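Local atomic coordinates of alkaline serine protease AL20 (Nesterenkonia abyssinica, PDB entry 3CP7), a protein that hydrolyses peptide bonds in proteins as a secreted, thermostable alkaline serine protease of the trypsin-like family. Residues Ala31-Val36 against Thr104-Val109; Trp71-Leu76 against Ala95-Lys100; Ile115-Pro120 against Pro201-Gly206; Arg121-Ser126 against Trp173-Gly178. One frame throughout, in Å; residues are numbered along the deposited sequence.

Contact 1: residues Ala31-Val36 against Thr104-Val109; sequences ANQSTV and TVQQQV
Gln33 lies over the first turn of helix 105-109 and meets it along its whole side chain. CB rests on Thr104, 3.3 Å from Thr104 OG1, and CG is farther from the same hydroxyl. A bend at chi2 (-74°) then turns the amide onto the extended side chain of Gln106. Here Gln33 CD lies 3.5 Å from Gln106 CD, with the two amide planes 39° apart. The amides lie over one another, and at the tip Gln33 OE1 is 3.3 Å from Gln106 CD. Gln33 NE2 also has a weak hydrogen bond to Ser30 O. The backbone supplies the direct bond, Gln106 N to Gln33 O at 3.0 Å with an N-H angle of 159°. Two further first-turn amides are also served: Val105 N donates to a water that in turn donates to Ser34 OG, and Gln107 N reaches Thr104 OG1, the N-cap, in a weak bond. An Asx turn, in which Asn32 OD1 accepts from Ser34 N, carries Gln33 and leads into strand 35-38. It thus sets the helix against the start of that strand, which runs between strands 19-27 and 93-97, while Val105 packs on Ile27 and Trp71.

Contact 2: residues Trp71-Leu76 against Ala95-Lys100; sequences WAAEEL and AVLETK
With CG beside its own backbone N (chi1 -67°), Trp71 holds its indole where the fully extended Lys100 chain can run over one face. Glu98 adopts the less common chi1 of 68°, which brings its carboxylate back to the backbone of Ala72. Lys100 CE sits 3.8 Å from the centroid of the Trp71 six-membered ring, a CH-pi contact, and Lys100 NZ is 4.1 Å from the centroid of the five-membered ring, a cation-pi contact. Glu98 O meets the indole edge in its plane, 3.2 Å from Trp71 CE3. Replacing Trp71 by an alanine would probably leave the Lys100 chain without the surface it lies on and its ammonium without the pi face. Next along the chain, Ala72 N donates to Glu98 OE2 at 2.8 Å, nearly straight at 177°, while Glu98 N bonds to Ala72 O. A classic beta bulge follows: Glu74 N and Glu75 N both donate to Val96 O, at 2.7 and 3.1 Å, before Val96 N returns a bond to Glu75 O. Glu75 OE2 forms a salt bridge with Arg85 of the second subunit. Chemically, a side-chain carboxylate extends the backbone ladder beyond strand 95-97, and the Lys100 ammonium, also bonded to Val70 O, is likely to be steadied by both a carbonyl and an aromatic face.

Contact 3: residues Ile115-Pro120 against Pro201-Gly206; sequences IAFNQP and PYFGSG
Asn118 and Gln119 meet Tyr202 and Phe203 where the loop leading into strand 124-129 passes the start of the C-terminal helix 205-214, a helix characteristic of the trypsin-like fold; Gly204 is its N-cap residue. Direct hydrogen bonds come first. Asn118 N donates to Phe203 O at 2.8 Å, within the carbonyl plane (N-H angle 161°). Tyr202, whose CG is anti to the backbone N (chi1 -176°), extends its ring so that OH donates to Gln119 O at 2.7 Å, and that oxygen lies at the ring edge, in its plane. A phenylalanine in place of Tyr202 would probably deprive Gln119 O of this donor and a bridging water of one of its acceptors. Apolar contacts form the second group. The Phe117 and Phe203 rings are near parallel (20°) but slid apart, with centroids 5.8 Å from each other, so they touch mainly through Phe117 CE1 and Phe203 CD2. Ile115 CD1 approaches Phe203 CE2 at 3.8 Å, and Ala116 O meets the Phe203 ring at its edge. Behind these, Phe117 packs on Ala207 and Gln208 of the helix. Waters make up the third group, two of them gathered at one amide oxygen. Asn118 OD1 accepts from a water that also donates to Tyr202 OH. It accepts as well from a second water, which in turn accepts from Ser205 N in the helix's first turn.

Contact 4: residues Arg121-Ser126 against Trp173-Gly178; sequences RGQYYS and WFLGNG
Neighbouring antiparallel strands of the second sheet of the trypsin-like fold meet here: Tyr125 faces Leu175 as a non-hydrogen-bonded pair, and Ser126 faces Phe174 as a hydrogen-bonded one. The evidence for the latter is reciprocal, with Ser126 N to Phe174 O at 2.9 Å and Phe174 N to Ser126 O at 2.8 Å. Gly176 N continues the ladder to Tyr124 O. Tyr125 sits between two side chains. Over one face of its ring, above the centre, comes Trp173 CE3, 3.7 Å from Tyr125 CG; the ring planes stand at 58° in an edge-to-face pair with centroids 5.0 Å apart. Leu175 reaches the other side of the ring, its CD2 3.6 Å from Tyr125 CE2, and the same methyl also touches Gln123 CB. The indole is held at its far end as well, since Trp173 NE1 donates to Asn187 OD1. Tyr124 swings its ring out (chi1 -177°) to lie beside the turn after the strand, where the Gly176 peptide meets the ring edge and Tyr124 OH is 2.9 Å from Asn177 ND2. Ser126 OG lies near Gly176 O and Gly178 N, but its position is less certain. Gly176 and Gly178 take backbone angles at which a CB would jam against the preceding carbonyl oxygen. Antiparallel neighbours of this kind, strands 124-129 and 172-175, belong to the second of the two beta-barrels of the chymotrypsin-like fold.

In the fold
From the N terminus, 31-36 opens the first long loop, which contact 1 closes only at helix 105-109. Within it the chain runs out through 71-76 and returns at 95-100, so contact 2 is wholly enclosed by contact 1. The two touch, because strand 35-38 hydrogen-bonds to strand 93-97 in the first barrel, Ser34 to Leu97 and Val36 to Ala95. Contact 3 opens at 115-120, after contact 1 has closed, and closes at 201-206; contact 4, between 121-126 and 173-178, falls entirely within that span. Arg121 packs on Tyr202 where they adjoin. None cross: two nested pairs stand in series, one in the first barrel, the other joining the second sheet to the C-terminal helix.

Contact 1: residues Ala31-Val36 against Thr104-Val109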
loop_
_atom_site.group_PDB
_atom_site.type_symbol
_atom_site.label_atom_id
_atom_site.label_comp_id
_atom_site.label_asym_id
_atom_site.label_seq_id
_atom_site.Cartn_x
_atom_site.Cartn_y
_atom_site.Cartn_z
ATOM N N ALA A 31 4.939 -7.643 -14.620
ATOM C CA ALA A 31 4.226 -7.166 -15.813
ATOM C C ALA A 31 4.677 -5.756 -16.211
ATOM O O ALA A 31 4.854 -5.465 -17.406
ATOM C CB ALA A 31 2.721 -7.203 -15.600
ATOM N N ASN A 32 4.870 -4.871 -15.234
ATOM C CA ASN A 32 5.252 -3.499 -15.571
ATOM C C ASN A 32 6.728 -3.322 -15.902
ATOM O O ASN A 32 7.142 -2.218 -16.278
ATOM C CB ASN A 32 4.815 -2.485 -14.504
ATOM C CG ASN A 32 5.461 -2.712 -13.145
ATOM O OD1 ASN A 32 6.513 -3.347 -13.032
ATOM N ND2 ASN A 32 4.834 -2.164 -12.099
ATOM N N GLN A 33 7.508 -4.398 -15.750
ATOM C CA GLN A 33 8.942 -4.395 -16.082
ATOM C C GLN A 33 9.749 -3.361 -15.283
ATOM O O GLN A 33 10.860 -2.993 -15.660
ATOM C CB GLN A 33 9.143 -4.190 -17.593
ATOM C CG GLN A 33 8.489 -5.264 -18.452
ATOM C CD GLN A 33 9.236 -6.581 -18.424
ATOM O OE1 GLN A 33 10.387 -6.667 -18.863
ATOM N NE2 GLN A 33 8.586 -7.622 -17.918
ATOM N N SER A 34 9.205 -2.940 -14.150
ATOM C CA SER A 34 9.722 -1.782 -13.432
ATOM C C SER A 34 9.842 -1.994 -11.927
ATOM O O SER A 34 9.977 -1.018 -11.189
ATOM C CB SER A 34 8.814 -0.572 -13.679
ATOM O OG SER A 34 8.730 -0.277 -15.065
ATOM N N THR A 35 9.785 -3.245 -11.478
ATOM C CA THR A 35 9.607 -3.514 -10.050
ATOM C C THR A 35 10.840 -4.127 -9.407
ATOM O O THR A 35 11.366 -5.140 -9.885
ATOM C CB THR A 35 8.385 -4.417 -9.816
ATOM O OG1 THR A 35 7.216 -3.773 -10.328
ATOM C CG2 THR A 35 8.143 -4.674 -8.325
ATOM N N VAL A 36 11.273 -3.506 -8.308
ATOM C CA VAL A 36 12.301 -4.092 -7.442
ATOM C C VAL A 36 11.726 -4.450 -6.073
ATOM O O VAL A 36 10.885 -3.725 -5.514
ATOM C CB VAL A 36 13.557 -3.191 -7.277
ATOM C CG1 VAL A 36 14.280 -3.012 -8.606
ATOM C CG2 VAL A 36 13.204 -1.826 -6.670
ATOM N N THR A 104 12.203 0.439 -19.743
ATOM C CA THR A 104 11.986 0.019 -18.359
ATOM C C THR A 104 13.246 -0.660 -17.809
ATOM O O THR A 104 14.105 -1.133 -18.562
ATOM C CB THR A 104 10.827 -0.964 -18.263
ATOM O OG1 THR A 104 11.121 -2.087 -19.094
ATOM C CG2 THR A 104 9.503 -0.316 -18.715
ATOM N N VAL A 105 13.357 -0.730 -16.486
ATOM C CA VAL A 105 14.573 -1.272 -15.892
ATOM C C VAL A 105 14.783 -2.745 -16.270
ATOM O O VAL A 105 15.920 -3.184 -16.469
ATOM C CB VAL A 105 14.614 -1.057 -14.354
ATOM C CG1 VAL A 105 13.741 -2.086 -13.601
ATOM C CG2 VAL A 105 16.038 -1.115 -13.857
ATOM N N GLN A 106 13.693 -3.506 -16.366
ATOM C CA GLN A 106 13.803 -4.919 -16.709
ATOM C C GLN A 106 14.247 -5.087 -18.165
ATOM O O GLN A 106 14.996 -6.003 -18.473
ATOM C CB GLN A 106 12.490 -5.669 -16.420
ATOM C CG GLN A 106 12.620 -7.192 -16.481
ATOM C CD GLN A 106 11.370 -7.940 -16.036
ATOM O OE1 GLN A 106 11.131 -9.076 -16.479
ATOM N NE2 GLN A 106 10.598 -7.349 -15.145
ATOM N N GLN A 107 13.780 -4.198 -19.040
ATOM C CA GLN A 107 14.215 -4.189 -20.441
ATOM C C GLN A 107 15.678 -3.768 -20.563
ATOM O O GLN A 107 16.432 -4.326 -21.369
ATOM C CB GLN A 107 13.324 -3.256 -21.255
ATOM C CG GLN A 107 11.968 -3.853 -21.606
ATOM C CD GLN A 107 12.065 -4.948 -22.646
ATOM O OE1 GLN A 107 11.963 -6.129 -22.322
ATOM N NE2 GLN A 107 12.273 -4.560 -23.911
ATOM N N GLN A 108 16.068 -2.774 -19.767
ATOM C CA GLN A 108 17.447 -2.292 -19.733
ATOM C C GLN A 108 18.417 -3.405 -19.351
ATOM O O GLN A 108 19.434 -3.633 -20.006
ATOM C CB GLN A 108 17.563 -1.150 -18.713
ATOM C CG GLN A 108 19.005 -0.741 -18.397
ATOM C CD GLN A 108 19.679 -0.062 -19.565
ATOM O OE1 GLN A 108 19.051 0.692 -20.308
ATOM N NE2 GLN A 108 20.967 -0.314 -19.723
ATOM N N VAL A 109 18.106 -4.080 -18.251
ATOM C CA VAL A 109 19.008 -5.093 -17.721
ATOM C C VAL A 109 18.880 -6.413 -18.484
ATOM O O VAL A 109 19.842 -7.178 -18.566
ATOM C CB VAL A 109 18.797 -5.260 -16.185
ATOM C CG1 VAL A 109 19.580 -6.420 -15.635
ATOM C CG2 VAL A 109 19.212 -3.978 -15.474
HETATM O O HOH W 1 11.414 0.731 -15.104
HETATM O O HOH W 2 10.622 -5.631 -12.942
#

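Contact 2: residues Trp71-Leu76 against Ala95-Lys100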
loop_
_atom_site.group_PDB
_atom_site.type_symbol
_atom_site.label_atom_id
_atom_site.label_comp_id
_atom_site.label_asym_id
_atom_site.label_seq_id
_atom_site.Cartn_x
_atom_site.Cartn_y
_atom_site.Cartn_z
ATOM N N TRP A 71 18.187 4.596 -11.316
ATOM C CA TRP A 71 16.761 4.614 -11.629
ATOM C C TRP A 71 15.934 5.144 -10.467
ATOM O O TRP A 71 15.960 4.571 -9.380
ATOM C CB TRP A 71 16.310 3.185 -11.983
ATOM C CG TRP A 71 16.933 2.703 -13.253
ATOM C CD1 TRP A 71 18.246 2.370 -13.452
ATOM C CD2 TRP A 71 16.285 2.558 -14.518
ATOM N NE1 TRP A 71 18.456 2.017 -14.767
ATOM C CE2 TRP A 71 17.260 2.115 -15.441
ATOM C CE3 TRP A 71 14.969 2.744 -14.959
ATOM C CZ2 TRP A 71 16.959 1.872 -16.790
ATOM C CZ3 TRP A 71 14.667 2.494 -16.293
ATOM C CH2 TRP A 71 15.656 2.064 -17.193
ATOM N N ALA A 72 15.194 6.227 -10.690
ATOM C CA ALA A 72 14.374 6.821 -9.638
ATOM C C ALA A 72 13.061 6.069 -9.462
ATOM O O ALA A 72 12.466 5.616 -10.440
ATOM C CB ALA A 72 14.092 8.292 -9.942
ATOM N N ALA A 73 12.599 5.961 -8.214
ATOM C CA ALA A 73 11.283 5.391 -7.945
ATOM C C ALA A 73 10.150 6.336 -8.328
ATOM O O ALA A 73 10.249 7.562 -8.149
ATOM C CB ALA A 73 11.156 5.016 -6.479
ATOM N N GLU A 74 9.073 5.759 -8.852
ATOM C CA GLU A 74 7.828 6.487 -9.078
ATOM C C GLU A 74 6.762 6.134 -8.053
ATOM O O GLU A 74 6.031 7.010 -7.602
ATOM C CB GLU A 74 7.298 6.245 -10.484
ATOM C CG GLU A 74 8.178 6.855 -11.550
ATOM C CD GLU A 74 7.517 6.925 -12.912
ATOM O OE1 GLU A 74 6.635 6.086 -13.212
ATOM O OE2 GLU A 74 7.896 7.826 -13.689
ATOM N N GLU A 75 6.667 4.851 -7.703
ATOM C CA GLU A 75 5.739 4.395 -6.662
ATOM C C GLU A 75 6.468 3.508 -5.669
ATOM O O GLU A 75 6.986 2.450 -6.034
ATOM C CB GLU A 75 4.558 3.601 -7.229
ATOM C CG GLU A 75 3.521 4.426 -7.984
ATOM C CD GLU A 75 3.785 4.485 -9.469
ATOM O OE1 GLU A 75 4.640 3.725 -9.974
ATOM O OE2 GLU A 75 3.124 5.309 -10.141
ATOM N N LEU A 76 6.500 3.947 -4.417
ATOM C CA LEU A 76 6.955 3.114 -3.314
ATOM C C LEU A 76 5.745 2.376 -2.769
ATOM O O LEU A 76 4.715 3.003 -2.460
ATOM C CB LEU A 76 7.606 3.980 -2.239
ATOM C CG LEU A 76 8.743 4.868 -2.765
ATOM C CD1 LEU A 76 9.199 5.868 -1.713
ATOM C CD2 LEU A 76 9.908 4.015 -3.251
ATOM N N ALA A 95 9.445 -1.287 -5.017
ATOM C CA ALA A 95 9.499 0.047 -5.610
ATOM C C ALA A 95 9.322 -0.096 -7.107
ATOM O O ALA A 95 9.970 -0.927 -7.755
ATOM C CB ALA A 95 10.820 0.739 -5.278
ATOM N N VAL A 96 8.418 0.715 -7.644
ATOM C CA VAL A 96 8.173 0.758 -9.078
ATOM C C VAL A 96 8.945 1.946 -9.649
ATOM O O VAL A 96 8.734 3.092 -9.237
ATOM C CB VAL A 96 6.673 0.884 -9.381
ATOM C CG1 VAL A 96 6.433 0.861 -10.886
ATOM C CG2 VAL A 96 5.901 -0.244 -8.698
ATOM N N LEU A 97 9.857 1.645 -10.572
ATOM C CA LEU A 97 10.811 2.622 -11.065
ATOM C C LEU A 97 10.355 3.321 -12.329
ATOM O O LEU A 97 9.474 2.852 -13.043
ATOM C CB LEU A 97 12.184 1.963 -11.281
ATOM C CG LEU A 97 12.740 1.171 -10.080
ATOM C CD1 LEU A 97 14.064 0.544 -10.439
ATOM C CD2 LEU A 97 12.861 2.011 -8.793
ATOM N N GLU A 98 10.973 4.469 -12.572
ATOM C CA GLU A 98 10.755 5.247 -13.779
ATOM C C GLU A 98 11.083 4.453 -15.039
ATOM O O GLU A 98 11.798 3.437 -15.007
ATOM C CB GLU A 98 11.631 6.502 -13.739
ATOM C CG GLU A 98 13.131 6.207 -13.839
ATOM C CD GLU A 98 14.009 7.448 -13.842
ATOM O OE1 GLU A 98 13.604 8.477 -14.428
ATOM O OE2 GLU A 98 15.123 7.380 -13.277
ATOM N N THR A 99 10.543 4.944 -16.151
ATOM C CA THR A 99 10.897 4.493 -17.478
ATOM C C THR A 99 11.736 5.606 -18.112
ATOM O O THR A 99 11.425 6.788 -17.950
ATOM C CB THR A 99 9.620 4.222 -18.296
ATOM O OG1 THR A 99 8.898 3.136 -17.702
ATOM C CG2 THR A 99 9.939 3.849 -19.719
ATOM N N LYS A 100 12.823 5.227 -18.781
ATOM C CA LYS A 100 13.743 6.196 -19.378
ATOM C C LYS A 100 13.635 6.144 -20.889
ATOM O O LYS A 100 14.093 5.183 -21.506
ATOM C CB LYS A 100 15.180 5.884 -18.980
ATOM C CG LYS A 100 15.496 6.095 -17.525
ATOM C CD LYS A 100 16.952 5.766 -17.295
ATOM C CE LYS A 100 17.323 5.904 -15.846
ATOM N NZ LYS A 100 18.802 5.910 -15.726
HETATM O O HOH W 3 8.710 7.146 -16.058
#

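Contact 3: residues Ile115-Pro120 against Pro201-Gly206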
loop_
_atom_site.group_PDB
_atom_site.type_symbol
_atom_site.label_atom_id
_atom_site.label_comp_id
_atom_site.label_asym_id
_atom_site.label_seq_id
_atom_site.Cartn_x
_atom_site.Cartn_y
_atom_site.Cartn_z
ATOM N N ILE A 115 10.135 -14.778 -8.456
ATOM C CA ILE A 115 9.817 -14.551 -7.046
ATOM C C ILE A 115 8.808 -15.612 -6.635
ATOM O O ILE A 115 7.918 -15.967 -7.411
ATOM C CB ILE A 115 9.329 -13.097 -6.822
ATOM C CG1 ILE A 115 9.099 -12.795 -5.335
ATOM C CG2 ILE A 115 8.090 -12.793 -7.681
ATOM C CD1 ILE A 115 8.908 -11.310 -5.050
ATOM N N ALA A 116 8.979 -16.137 -5.426
ATOM C CA ALA A 116 8.184 -17.263 -4.925
ATOM C C ALA A 116 7.580 -16.939 -3.564
ATOM O O ALA A 116 8.184 -16.230 -2.746
ATOM C CB ALA A 116 9.039 -18.533 -4.827
ATOM N N PHE A 117 6.393 -17.480 -3.325
ATOM C CA PHE A 117 5.653 -17.254 -2.079
ATOM C C PHE A 117 5.115 -18.568 -1.553
ATOM O O PHE A 117 4.974 -19.552 -2.305
ATOM C CB PHE A 117 4.492 -16.295 -2.328
ATOM C CG PHE A 117 4.896 -15.044 -3.047
ATOM C CD1 PHE A 117 5.413 -13.964 -2.345
ATOM C CD2 PHE A 117 4.787 -14.959 -4.435
ATOM C CE1 PHE A 117 5.811 -12.807 -3.003
ATOM C CE2 PHE A 117 5.168 -13.796 -5.103
ATOM C CZ PHE A 117 5.670 -12.720 -4.394
ATOM N N ASN A 118 4.792 -18.576 -0.261
ATOM C CA ASN A 118 4.191 -19.755 0.368
ATOM C C ASN A 118 5.005 -21.016 0.145
ATOM O O ASN A 118 4.468 -22.095 -0.157
ATOM C CB ASN A 118 2.723 -19.908 -0.043
ATOM C CG ASN A 118 1.866 -18.806 0.534
ATOM O OD1 ASN A 118 1.898 -18.555 1.737
ATOM N ND2 ASN A 118 1.124 -18.126 -0.319
ATOM N N GLN A 119 6.311 -20.857 0.315
ATOM C CA GLN A 119 7.268 -21.947 0.226
ATOM C C GLN A 119 7.562 -22.491 1.627
ATOM O O GLN A 119 7.259 -21.833 2.619
ATOM C CB GLN A 119 8.547 -21.451 -0.446
ATOM C CG GLN A 119 8.315 -20.924 -1.855
ATOM C CD GLN A 119 7.745 -21.987 -2.782
ATOM O OE1 GLN A 119 8.350 -23.043 -2.970
ATOM N NE2 GLN A 119 6.584 -21.718 -3.358
ATOM N N PRO A 120 8.154 -23.699 1.720
ATOM C CA PRO A 120 8.469 -24.214 3.048
ATOM C C PRO A 120 9.398 -23.302 3.841
ATOM O O PRO A 120 10.200 -22.560 3.263
ATOM C CB PRO A 120 9.175 -25.543 2.744
ATOM C CG PRO A 120 8.628 -25.957 1.428
ATOM C CD PRO A 120 8.504 -24.664 0.664
ATOM N N PRO A 201 11.763 -11.585 6.334
ATOM C CA PRO A 201 10.364 -11.935 6.553
ATOM C C PRO A 201 9.904 -13.134 5.734
ATOM O O PRO A 201 10.430 -13.393 4.640
ATOM C CB PRO A 201 9.617 -10.669 6.112
ATOM C CG PRO A 201 10.526 -10.080 5.044
ATOM C CD PRO A 201 11.910 -10.316 5.587
ATOM N N TYR A 202 8.899 -13.834 6.240
ATOM C CA TYR A 202 8.309 -14.921 5.475
ATOM C C TYR A 202 7.545 -14.360 4.275
ATOM O O TYR A 202 6.703 -13.465 4.416
ATOM C CB TYR A 202 7.397 -15.790 6.355
ATOM C CG TYR A 202 6.843 -16.977 5.609
ATOM C CD1 TYR A 202 5.528 -16.973 5.149
ATOM C CD2 TYR A 202 7.648 -18.081 5.328
ATOM C CE1 TYR A 202 5.023 -18.055 4.437
ATOM C CE2 TYR A 202 7.145 -19.167 4.613
ATOM C CZ TYR A 202 5.832 -19.143 4.185
ATOM O OH TYR A 202 5.336 -20.208 3.466
ATOM N N PHE A 203 7.837 -14.886 3.090
ATOM C CA PHE A 203 7.094 -14.471 1.899
ATOM C C PHE A 203 5.837 -15.335 1.776
ATOM O O PHE A 203 5.864 -16.433 1.195
ATOM C CB PHE A 203 7.962 -14.575 0.640
ATOM C CG PHE A 203 8.706 -13.294 0.281
ATOM C CD1 PHE A 203 9.003 -12.298 1.231
ATOM C CD2 PHE A 203 9.145 -13.110 -1.023
ATOM C CE1 PHE A 203 9.688 -11.120 0.853
ATOM C CE2 PHE A 203 9.853 -11.949 -1.393
ATOM C CZ PHE A 203 10.119 -10.962 -0.456
ATOM N N GLY A 204 4.747 -14.840 2.354
ATOM C CA GLY A 204 3.476 -15.546 2.331
ATOM C C GLY A 204 2.462 -14.860 1.445
ATOM O O GLY A 204 2.831 -14.194 0.478
ATOM N N SER A 205 1.188 -14.976 1.796
ATOM C CA SER A 205 0.122 -14.410 0.973
ATOM C C SER A 205 0.091 -12.883 1.019
ATOM O O SER A 205 -0.345 -12.241 0.062
ATOM C CB SER A 205 -1.231 -14.975 1.370
ATOM O OG SER A 205 -1.475 -14.800 2.753
ATOM N N GLY A 206 0.550 -12.295 2.125
ATOM C CA GLY A 206 0.656 -10.835 2.205
ATOM C C GLY A 206 1.655 -10.328 1.184
ATOM O O GLY A 206 1.353 -9.425 0.379
HETATM O O HOH W 4 0.717 -17.055 3.745
HETATM O O HOH W 5 2.375 -20.665 3.572
HETATM O O HOH W 6 7.663 -18.518 1.225
#

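Contact 4: residues Arg121-Ser126 against Trp173-Gly178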
loop_
_atom_site.group_PDB
_atom_site.type_symbol
_atom_site.label_atom_id
_atom_site.label_comp_id
_atom_site.label_asym_id
_atom_site.label_seq_id
_atom_site.Cartn_x
_atom_site.Cartn_y
_atom_site.Cartn_z
ATOM N N ARG A 121 9.269 -23.366 5.159
ATOM C CA ARG A 121 10.243 -22.780 6.066
ATOM C C ARG A 121 11.498 -23.651 6.123
ATOM O O ARG A 121 11.452 -24.840 5.797
ATOM C CB ARG A 121 9.633 -22.636 7.466
ATOM C CG ARG A 121 8.423 -21.712 7.502
ATOM C CD ARG A 121 7.829 -21.572 8.906
ATOM N NE ARG A 121 8.698 -20.833 9.826
ATOM C CZ ARG A 121 8.826 -19.505 9.849
ATOM N NH1 ARG A 121 8.147 -18.761 8.993
ATOM N NH2 ARG A 121 9.652 -18.915 10.704
ATOM N N GLY A 122 12.613 -23.060 6.533
ATOM C CA GLY A 122 13.831 -23.820 6.793
ATOM C C GLY A 122 14.600 -24.233 5.560
ATOM O O GLY A 122 15.392 -25.180 5.605
ATOM N N GLN A 123 14.403 -23.504 4.465
ATOM C CA GLN A 123 15.143 -23.763 3.234
ATOM C C GLN A 123 16.548 -23.162 3.272
ATOM O O GLN A 123 16.859 -22.335 4.129
ATOM C CB GLN A 123 14.388 -23.193 2.034
ATOM C CG GLN A 123 12.995 -23.769 1.821
ATOM C CD GLN A 123 13.023 -25.097 1.116
ATOM O OE1 GLN A 123 12.762 -25.180 -0.088
ATOM N NE2 GLN A 123 13.367 -26.147 1.850
ATOM N N TYR A 124 17.384 -23.579 2.324
ATOM C CA TYR A 124 18.720 -23.040 2.150
ATOM C C TYR A 124 18.662 -21.814 1.232
ATOM O O TYR A 124 18.010 -21.843 0.179
ATOM C CB TYR A 124 19.639 -24.109 1.541
ATOM C CG TYR A 124 21.076 -23.680 1.386
ATOM C CD1 TYR A 124 21.995 -23.855 2.413
ATOM C CD2 TYR A 124 21.519 -23.099 0.203
ATOM C CE1 TYR A 124 23.321 -23.461 2.262
ATOM C CE2 TYR A 124 22.833 -22.701 0.050
ATOM C CZ TYR A 124 23.731 -22.883 1.077
ATOM O OH TYR A 124 25.044 -22.489 0.901
ATOM N N TYR A 125 19.366 -20.761 1.633
ATOM C CA TYR A 125 19.361 -19.494 0.923
ATOM C C TYR A 125 20.745 -18.974 0.620
ATOM O O TYR A 125 21.707 -19.244 1.349
ATOM C CB TYR A 125 18.665 -18.414 1.765
ATOM C CG TYR A 125 17.174 -18.593 1.905
ATOM C CD1 TYR A 125 16.631 -19.215 3.029
ATOM C CD2 TYR A 125 16.301 -18.151 0.903
ATOM C CE1 TYR A 125 15.259 -19.381 3.167
ATOM C CE2 TYR A 125 14.922 -18.314 1.029
ATOM C CZ TYR A 125 14.408 -18.944 2.168
ATOM O OH TYR A 125 13.060 -19.116 2.331
ATOM N N SER A 126 20.810 -18.184 -0.449
ATOM C CA SER A 126 21.914 -17.296 -0.739
ATOM C C SER A 126 21.364 -15.871 -0.706
ATOM O O SER A 126 20.457 -15.533 -1.481
ATOM C CB SER A 126 22.476 -17.603 -2.128
ATOM O OG SER A 126 22.966 -18.931 -2.173
ATOM N N TRP A 173 17.015 -12.584 -0.783
ATOM C CA TRP A 173 17.315 -13.975 -0.436
ATOM C C TRP A 173 16.833 -14.839 -1.586
ATOM O O TRP A 173 15.649 -14.828 -1.921
ATOM C CB TRP A 173 16.546 -14.405 0.802
ATOM C CG TRP A 173 17.009 -13.848 2.106
ATOM C CD1 TRP A 173 17.688 -12.670 2.331
ATOM C CD2 TRP A 173 16.766 -14.427 3.396
ATOM N NE1 TRP A 173 17.919 -12.515 3.687
ATOM C CE2 TRP A 173 17.345 -13.566 4.356
ATOM C CE3 TRP A 173 16.119 -15.600 3.828
ATOM C CZ2 TRP A 173 17.302 -13.844 5.727
ATOM C CZ3 TRP A 173 16.068 -15.868 5.190
ATOM C CH2 TRP A 173 16.653 -14.995 6.122
ATOM N N PHE A 174 17.748 -15.595 -2.182
ATOM C CA PHE A 174 17.388 -16.541 -3.235
ATOM C C PHE A 174 17.398 -17.951 -2.681
ATOM O O PHE A 174 18.318 -18.333 -1.945
ATOM C CB PHE A 174 18.374 -16.458 -4.403
ATOM C CG PHE A 174 18.448 -15.102 -5.035
ATOM C CD1 PHE A 174 19.609 -14.347 -4.974
ATOM C CD2 PHE A 174 17.346 -14.589 -5.705
ATOM C CE1 PHE A 174 19.666 -13.089 -5.578
ATOM C CE2 PHE A 174 17.392 -13.324 -6.301
ATOM C CZ PHE A 174 18.554 -12.581 -6.245
ATOM N N LEU A 175 16.364 -18.710 -3.023
ATOM C CA LEU A 175 16.363 -20.138 -2.734
ATOM C C LEU A 175 17.550 -20.802 -3.431
ATOM O O LEU A 175 17.803 -20.549 -4.609
ATOM C CB LEU A 175 15.043 -20.770 -3.174
ATOM C CG LEU A 175 13.872 -20.363 -2.277
ATOM C CD1 LEU A 175 12.528 -20.570 -2.968
ATOM C CD2 LEU A 175 13.928 -21.111 -0.957
ATOM N N GLY A 176 18.279 -21.633 -2.689
ATOM C CA GLY A 176 19.375 -22.411 -3.264
ATOM C C GLY A 176 20.712 -21.698 -3.289
ATOM O O GLY A 176 20.924 -20.733 -2.548
ATOM N N ASN A 177 21.634 -22.171 -4.136
ATOM C CA ASN A 177 22.982 -21.602 -4.155
ATOM C C ASN A 177 23.168 -20.666 -5.338
ATOM O O ASN A 177 22.907 -21.027 -6.491
ATOM C CB ASN A 177 24.088 -22.687 -4.093
ATOM C CG ASN A 177 25.244 -22.308 -3.111
ATOM O OD1 ASN A 177 26.054 -21.423 -3.384
ATOM N ND2 ASN A 177 25.289 -22.973 -1.963
ATOM N N GLY A 178 23.594 -19.445 -5.035
ATOM C CA GLY A 178 23.887 -18.454 -6.057
ATOM C C GLY A 178 22.789 -17.425 -6.272
ATOM O O GLY A 178 21.790 -17.389 -5.543
#